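Periplasmic binding protein component of an ABC type zinc uptake transporter (Synechocystis sp., PDB 1PQ4) probably captures zinc in the periplasm and delivers it to an ABC-type transporter for uptake into the cell. Local coordinates at residues E175-E180 and A271-N276; T239-E244 and E253-E258. All blocks are in the same frame, centred on the assembly; numbering follows the deposited sequence.

Contact 1 of 2, residues E175-E180 and A271-N276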
ATOM      1  N   GLU A 175       5.833  -2.592  15.632  1.00 17.53           N
ATOM      2  CA  GLU A 175       5.158  -2.048  16.818  1.00 18.22           C
ATOM      3  C   GLU A 175       5.742  -0.703  17.153  1.00 15.31           C
ATOM      4  O   GLU A 175       5.032   0.224  17.514  1.00 17.36           O
ATOM      5  CB  GLU A 175       5.320  -2.965  18.046  1.00 22.36           C
ATOM      6  CG  GLU A 175       4.017  -3.585  18.443  1.00 41.27           C
ATOM      7  CD  GLU A 175       2.924  -2.545  18.612  1.00 44.08           C
ATOM      8  OE1 GLU A 175       2.825  -1.943  19.700  1.00 50.63           O
ATOM      9  OE2 GLU A 175       2.174  -2.305  17.649  1.00 46.27           O
ATOM     10  N   ARG A 176       7.048  -0.590  17.029  1.00 18.23           N
ATOM     11  CA  ARG A 176       7.709   0.692  17.316  1.00 19.93           C
ATOM     12  C   ARG A 176       7.227   1.763  16.299  1.00 19.52           C
ATOM     13  O   ARG A 176       6.849   2.865  16.674  1.00 17.78           O
ATOM     14  CB  ARG A 176       9.223   0.481  17.272  1.00 20.85           C
ATOM     15  CG  ARG A 176      10.067   1.733  17.413  1.00 33.54           C
ATOM     16  CD  ARG A 176      11.285   1.454  16.578  1.00 49.19           C
ATOM     17  NE  ARG A 176      12.268   2.516  16.487  1.00 62.00           N
ATOM     18  CZ  ARG A 176      13.289   2.462  15.639  1.00 70.19           C
ATOM     19  NH1 ARG A 176      13.412   1.401  14.844  1.00 69.78           N
ATOM     20  NH2 ARG A 176      14.176   3.453  15.582  1.00 72.69           N
ATOM     21  N   LEU A 177       7.153   1.390  15.021  1.00 16.91           N
ATOM     22  CA  LEU A 177       6.642   2.307  13.993  1.00 13.41           C
ATOM     23  C   LEU A 177       5.211   2.701  14.301  1.00 13.09           C
ATOM     24  O   LEU A 177       4.822   3.873  14.205  1.00 19.07           O
ATOM     25  CB  LEU A 177       6.706   1.622  12.652  1.00 12.19           C
ATOM     26  CG  LEU A 177       6.134   2.433  11.486  1.00 19.91           C
ATOM     27  CD1 LEU A 177       7.008   3.659  11.227  1.00 21.46           C
ATOM     28  CD2 LEU A 177       6.170   1.544  10.243  1.00 18.35           C
ATOM     29  N   ASN A 178       4.396   1.712  14.679  1.00 15.86           N
ATOM     30  CA  ASN A 178       3.012   1.989  15.015  1.00 16.63           C
ATOM     31  C   ASN A 178       2.861   3.018  16.144  1.00 21.44           C
ATOM     32  O   ASN A 178       1.990   3.914  16.094  1.00 20.54           O
ATOM     33  CB  ASN A 178       2.308   0.669  15.404  1.00 23.19           C
ATOM     34  CG  ASN A 178       0.856   0.874  15.806  1.00 27.98           C
ATOM     35  OD1 ASN A 178       0.072   1.481  15.075  1.00 28.99           O
ATOM     36  ND2 ASN A 178       0.490   0.350  16.967  1.00 35.31           N
ATOM     37  N   GLN A 179       3.659   2.858  17.198  1.00 18.02           N
ATOM     38  CA  GLN A 179       3.625   3.809  18.323  1.00 22.32           C
ATOM     39  C   GLN A 179       4.066   5.211  17.833  1.00 20.43           C
ATOM     40  O   GLN A 179       3.489   6.245  18.214  1.00 22.52           O
ATOM     41  CB  GLN A 179       4.619   3.361  19.441  1.00 25.91           C
ATOM     42  CG  GLN A 179       3.974   3.050  20.796  1.00 45.79           C
ATOM     43  CD  GLN A 179       4.807   3.590  21.985  1.00 59.16           C
ATOM     44  OE1 GLN A 179       6.050   3.512  21.987  1.00 58.48           O
ATOM     45  NE2 GLN A 179       4.119   4.131  23.003  1.00 61.02           N
ATOM     46  N   GLU A 180       5.113   5.231  17.019  1.00 17.48           N
ATOM     47  CA  GLU A 180       5.655   6.485  16.505  1.00 24.59           C
ATOM     48  C   GLU A 180       4.604   7.212  15.657  1.00 25.27           C
ATOM     49  O   GLU A 180       4.389   8.412  15.819  1.00 21.17           O
ATOM     50  CB  GLU A 180       6.894   6.171  15.674  1.00 28.99           C
ATOM     51  CG  GLU A 180       7.839   7.304  15.456  1.00 40.36           C
ATOM     52  CD  GLU A 180       9.106   6.840  14.753  1.00 43.44           C
ATOM     53  OE1 GLU A 180       9.543   5.697  15.027  1.00 45.34           O
ATOM     54  OE2 GLU A 180       9.669   7.614  13.946  1.00 47.15           O
ATOM     55  N   ALA A 271       8.962   2.210  -2.006  1.00 11.92           N
ATOM     56  CA  ALA A 271       9.661   1.003  -1.589  1.00 13.43           C
ATOM     57  C   ALA A 271      10.302   1.202  -0.208  1.00 17.45           C
ATOM     58  O   ALA A 271      10.503   0.243   0.515  1.00 15.81           O
ATOM     59  CB  ALA A 271      10.743   0.614  -2.615  1.00 16.90           C
ATOM     60  N   ASP A 272      10.608   2.451   0.152  1.00 10.21           N
ATOM     61  CA  ASP A 272      11.282   2.778   1.446  1.00 17.12           C
ATOM     62  C   ASP A 272      10.095   2.952   2.347  1.00 17.67           C
ATOM     63  O   ASP A 272       9.812   4.028   2.859  1.00 16.52           O
ATOM     64  CB  ASP A 272      12.082   4.093   1.227  1.00 21.76           C
ATOM     65  CG  ASP A 272      13.004   4.443   2.391  1.00 38.85           C
ATOM     66  OD1 ASP A 272      13.497   3.538   3.089  1.00 46.98           O
ATOM     67  OD2 ASP A 272      13.265   5.652   2.595  1.00 51.60           O
ATOM     68  N   TRP A 273       9.393   1.827   2.552  1.00 16.62           N
ATOM     69  CA  TRP A 273       8.101   1.803   3.240  1.00 15.07           C
ATOM     70  C   TRP A 273       7.974   2.437   4.598  1.00 10.93           C
ATOM     71  O   TRP A 273       7.022   3.157   4.848  1.00 12.11           O
ATOM     72  CB  TRP A 273       7.564   0.324   3.286  1.00 14.05           C
ATOM     73  CG  TRP A 273       6.223   0.151   3.868  1.00 14.36           C
ATOM     74  CD1 TRP A 273       5.006   0.256   3.235  1.00 12.22           C
ATOM     75  CD2 TRP A 273       5.949  -0.198   5.228  1.00 12.56           C
ATOM     76  NE1 TRP A 273       3.968  -0.017   4.164  1.00 14.30           N
ATOM     77  CE2 TRP A 273       4.543  -0.300   5.375  1.00 12.22           C
ATOM     78  CE3 TRP A 273       6.767  -0.446   6.341  1.00 15.30           C
ATOM     79  CZ2 TRP A 273       3.947  -0.635   6.581  1.00 14.96           C
ATOM     80  CZ3 TRP A 273       6.149  -0.788   7.555  1.00 19.04           C
ATOM     81  CH2 TRP A 273       4.765  -0.875   7.657  1.00 18.04           C
ATOM     82  N   SER A 274       8.912   2.140   5.486  1.00 12.03           N
ATOM     83  CA  SER A 274       8.815   2.677   6.838  1.00 14.86           C
ATOM     84  C   SER A 274       9.039   4.198   6.887  1.00 13.45           C
ATOM     85  O   SER A 274       8.267   4.947   7.487  1.00 15.54           O
ATOM     86  CB  SER A 274       9.820   1.932   7.745  1.00 15.06           C
ATOM     87  OG  SER A 274       9.613   2.353   9.072  1.00 24.09           O
ATOM     88  N   SER A 275      10.107   4.662   6.262  1.00 15.69           N
ATOM     89  CA  SER A 275      10.342   6.108   6.273  1.00 19.39           C
ATOM     90  C   SER A 275       9.264   6.824   5.481  1.00 15.73           C
ATOM     91  O   SER A 275       8.881   7.926   5.834  1.00 16.19           O
ATOM     92  CB  SER A 275      11.758   6.430   5.760  1.00 28.75           C
ATOM     93  OG  SER A 275      11.854   6.187   4.382  1.00 42.06           O
ATOM     94  N   ASN A 276       8.727   6.207   4.421  1.00 12.33           N
ATOM     95  CA  ASN A 276       7.618   6.865   3.684  1.00 12.46           C
ATOM     96  C   ASN A 276       6.394   7.036   4.570  1.00 16.05           C
ATOM     97  O   ASN A 276       5.761   8.100   4.580  1.00 15.40           O
ATOM     98  CB  ASN A 276       7.221   6.017   2.466  1.00 16.43           C
ATOM     99  CG  ASN A 276       6.114   6.678   1.621  1.00 17.55           C
ATOM    100  OD1 ASN A 276       5.008   6.140   1.458  1.00 19.87           O
ATOM    101  ND2 ASN A 276       6.409   7.851   1.104  1.00 17.23           N
TER
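The two backbones come closest at L177 and S274, whose CA atoms lie 7.5 Å apart, and no hydrogen bond joins the segments. This is helix-to-helix packing. Segment 175-180 belongs to the long helix 160-185, and 271-276 holds the first turn of the C-terminal helix 273-288. A long helix linking two lobes is a hallmark of this family of metal-binding proteins, and here helix 273-288 begins against it.

L177 carries the contact from its side. CD2 meets the six-membered part of the W273 indole obliquely, 3.6 Å from CZ3 and 3.8 Å from CH2. Both methyls flank S274 OG, CD1 at 3.6 Å and CD2 at 3.7 Å. The CG of W273 is anti to the backbone N (chi1 -176°), and the indole reaches back toward the long helix although its CB does not point there. Two further contacts hold that ring: W273 NE1 donates to W135 O, and F15 meets the indole edge-to-face. The buried polar N-H is thus satisfied, and the ring has little freedom to turn. Cutting L177 back to an alanine would probably leave a gap beside the indole and S274, since both methyls that touch them would be gone.

Polar side chains frame the contact. E175 forms a salt bridge with K142, and E180 forms one with K278 on helix 273-288. N178 ND2 also bonds to E175 OE2 at 3.2 Å; the bond is bent, with an N-H...O angle of 138°, and arrives on the syn side of the carboxylate.

Contact 2 of 2, residues T239-E244 and E253-E258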
ATOM      1  N   THR A 239      -6.310  22.609   4.946  1.00 37.30           N
ATOM      2  CA  THR A 239      -5.122  23.376   4.594  1.00 37.08           C
ATOM      3  C   THR A 239      -4.265  22.861   3.444  1.00 36.61           C
ATOM      4  O   THR A 239      -3.419  23.580   2.895  1.00 33.40           O
ATOM      5  CB  THR A 239      -4.227  23.452   5.869  1.00 40.37           C
ATOM      6  OG1 THR A 239      -4.539  24.655   6.587  1.00 51.01           O
ATOM      7  CG2 THR A 239      -2.709  23.370   5.552  1.00 38.41           C
ATOM      8  N   MET A 240      -4.473  21.605   3.089  1.00 32.19           N
ATOM      9  CA  MET A 240      -3.640  21.007   2.088  1.00 32.31           C
ATOM     10  C   MET A 240      -4.431  19.985   1.333  1.00 26.75           C
ATOM     11  O   MET A 240      -5.386  19.418   1.869  1.00 27.20           O
ATOM     12  CB  MET A 240      -2.471  20.341   2.785  1.00 33.32           C
ATOM     13  CG  MET A 240      -1.314  19.999   1.914  1.00 43.44           C
ATOM     14  SD  MET A 240      -0.245  21.415   1.878  1.00 54.67           S
ATOM     15  CE  MET A 240       0.001  21.659   3.665  1.00 55.38           C
ATOM     16  N   VAL A 241      -4.068  19.760   0.083  1.00 20.10           N
ATOM     17  CA  VAL A 241      -4.774  18.750  -0.689  1.00 21.27           C
ATOM     18  C   VAL A 241      -3.677  17.811  -1.147  1.00 21.53           C
ATOM     19  O   VAL A 241      -2.627  18.264  -1.622  1.00 25.23           O
ATOM     20  CB  VAL A 241      -5.512  19.333  -1.909  1.00 24.01           C
ATOM     21  CG1 VAL A 241      -6.199  18.217  -2.671  1.00 21.08           C
ATOM     22  CG2 VAL A 241      -6.533  20.369  -1.435  1.00 24.40           C
ATOM     23  N   PHE A 242      -3.889  16.509  -0.958  1.00 15.44           N
ATOM     24  CA  PHE A 242      -2.864  15.569  -1.342  1.00 15.69           C
ATOM     25  C   PHE A 242      -3.202  14.904  -2.651  1.00 16.18           C
ATOM     26  O   PHE A 242      -4.358  14.692  -2.970  1.00 23.66           O
ATOM     27  CB  PHE A 242      -2.710  14.516  -0.266  1.00 15.44           C
ATOM     28  CG  PHE A 242      -2.240  15.066   1.018  1.00 15.81           C
ATOM     29  CD1 PHE A 242      -3.132  15.282   2.064  1.00 16.64           C
ATOM     30  CD2 PHE A 242      -0.904  15.392   1.185  1.00 18.93           C
ATOM     31  CE1 PHE A 242      -2.697  15.820   3.275  1.00 21.58           C
ATOM     32  CE2 PHE A 242      -0.453  15.933   2.419  1.00 21.61           C
ATOM     33  CZ  PHE A 242      -1.356  16.142   3.450  1.00 18.08           C
ATOM     34  N   GLY A 243      -2.164  14.611  -3.411  1.00 14.50           N
ATOM     35  CA  GLY A 243      -2.343  13.911  -4.677  1.00 15.91           C
ATOM     36  C   GLY A 243      -1.375  12.750  -4.560  1.00 19.63           C
ATOM     37  O   GLY A 243      -0.648  12.622  -3.576  1.00 20.05           O
ATOM     38  N   GLU A 244      -1.355  11.896  -5.552  1.00 22.60           N
ATOM     39  CA  GLU A 244      -0.470  10.740  -5.518  1.00 24.72           C
ATOM     40  C   GLU A 244       0.331  10.752  -6.802  1.00 28.44           C
ATOM     41  O   GLU A 244      -0.182  11.172  -7.855  1.00 29.18           O
ATOM     42  CB  GLU A 244      -1.317   9.457  -5.404  1.00 25.67           C
ATOM     43  CG  GLU A 244      -1.620   9.106  -4.001  1.00 30.89           C
ATOM     44  CD  GLU A 244      -3.080   9.238  -3.632  1.00 43.78           C
ATOM     45  OE1 GLU A 244      -3.763  10.143  -4.195  1.00 28.95           O
ATOM     46  OE2 GLU A 244      -3.517   8.433  -2.754  1.00 38.62           O
ATOM     47  N   GLU A 253      -4.898  19.976  -7.590  1.00 19.03           N
ATOM     48  CA  GLU A 253      -4.367  21.338  -7.792  1.00 20.07           C
ATOM     49  C   GLU A 253      -5.494  22.358  -7.961  1.00 17.62           C
ATOM     50  O   GLU A 253      -5.438  23.446  -7.411  1.00 21.01           O
ATOM     51  CB  GLU A 253      -3.447  21.364  -9.025  1.00 17.42           C
ATOM     52  CG  GLU A 253      -2.145  20.603  -8.828  1.00 17.51           C
ATOM     53  CD  GLU A 253      -1.294  20.514 -10.079  1.00 25.71           C
ATOM     54  OE1 GLU A 253      -0.921  21.563 -10.644  1.00 19.18           O
ATOM     55  OE2 GLU A 253      -0.966  19.390 -10.507  1.00 29.57           O
ATOM     56  N   ALA A 254      -6.535  21.983  -8.685  1.00 17.57           N
ATOM     57  CA  ALA A 254      -7.643  22.912  -8.905  1.00 18.51           C
ATOM     58  C   ALA A 254      -8.360  23.139  -7.600  1.00 21.73           C
ATOM     59  O   ALA A 254      -8.750  24.257  -7.283  1.00 21.50           O
ATOM     60  CB  ALA A 254      -8.606  22.357  -9.985  1.00 20.37           C
ATOM     61  N   ILE A 255      -8.545  22.071  -6.825  1.00 23.63           N
ATOM     62  CA  ILE A 255      -9.210  22.213  -5.552  1.00 22.63           C
ATOM     63  C   ILE A 255      -8.407  23.072  -4.628  1.00 23.87           C
ATOM     64  O   ILE A 255      -8.966  23.953  -3.965  1.00 25.63           O
ATOM     65  CB  ILE A 255      -9.468  20.843  -4.852  1.00 28.60           C
ATOM     66  CG1 ILE A 255     -10.573  20.096  -5.604  1.00 29.65           C
ATOM     67  CG2 ILE A 255      -9.840  21.069  -3.372  1.00 24.25           C
ATOM     68  CD1 ILE A 255     -10.582  20.163  -7.118  1.00 28.05           C
ATOM     69  N   ALA A 256      -7.100  22.827  -4.579  1.00 22.11           N
ATOM     70  CA  ALA A 256      -6.253  23.585  -3.687  1.00 20.11           C
ATOM     71  C   ALA A 256      -6.311  25.069  -4.050  1.00 24.25           C
ATOM     72  O   ALA A 256      -6.354  25.926  -3.183  1.00 23.90           O
ATOM     73  CB  ALA A 256      -4.782  23.084  -3.759  1.00 21.92           C
ATOM     74  N   ALA A 257      -6.314  25.365  -5.338  1.00 23.29           N
ATOM     75  CA  ALA A 257      -6.346  26.774  -5.766  1.00 28.96           C
ATOM     76  C   ALA A 257      -7.666  27.435  -5.393  1.00 27.29           C
ATOM     77  O   ALA A 257      -7.718  28.635  -5.117  1.00 40.54           O
ATOM     78  CB  ALA A 257      -6.128  26.872  -7.294  1.00 19.45           C
ATOM     79  N   GLU A 258      -8.743  26.664  -5.437  1.00 34.98           N
ATOM     80  CA  GLU A 258     -10.076  27.185  -5.129  1.00 37.56           C
ATOM     81  C   GLU A 258     -10.406  27.344  -3.668  1.00 41.84           C
ATOM     82  O   GLU A 258     -11.190  28.224  -3.308  1.00 42.00           O
ATOM     83  CB  GLU A 258     -11.137  26.299  -5.758  1.00 41.44           C
ATOM     84  CG  GLU A 258     -11.341  26.543  -7.225  1.00 48.09           C
ATOM     85  CD  GLU A 258     -12.539  27.418  -7.468  1.00 49.61           C
ATOM     86  OE1 GLU A 258     -12.778  28.308  -6.621  1.00 53.89           O
ATOM     87  OE2 GLU A 258     -13.232  27.214  -8.493  1.00 54.61           O
TER
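This is a buried apolar contact between a strand and the helix that follows it in the chain, within the unit formed by strand 240-244, helix 250-259 and strand 262-266. V241 faces A256 at the closest backbone approach, with their CA atoms 5.9 Å apart. No hydrogen bond crosses between the segments.

One methyl does the touching from the strand. V241 CG2 sits beside the backbone N and anti to the carbonyl carbon, and this brings it against the helix. It lies 3.9 Å from I255 CG2, and the two side chains cross at about a right angle. The same methyl is 3.9 Å from A256 CA and 4.0 Å from A256 CB. The small side chain of A256 lets the methyl come close to the helix backbone. I255 offers its CG2 branch, while the longer end of its side chain leads away from the strand. I214 and A261 also touch V241, and A256 rests on V263 of the next strand.

F242 packs on I284 and A287 of helix 273-288. The strand is thus covered by different helices through V241 and F242. Its backbone pairs with 262-266, V241 bonding to G262 and E264. Two neighbouring parallel strands, joined in the chain by a helix that packs on both, form a classical beta-alpha-beta crossover.

In the fold
Contact 1 joins two helices and contact 2 a strand and a helix, in different parts of the molecule. Their centres are 26 Å apart, and their nearest atoms stay about 9 Å from each other. In sequence, contact 2 falls between the two segments of contact 1. Helix 273-288 starts in contact 1 and runs on to the strand of contact 2. Neither contact includes a zinc ligand. The zinc is bound by H37, H133 and H197. The side chain of W273 in contact 1 is about 13 Å from the metal and about 10 Å from that of H133. In contact 2, the V241 side chain is about 11 Å from that of H197. E244 OE1, in segment 239-244, accepts a hydrogen bond from H197 N.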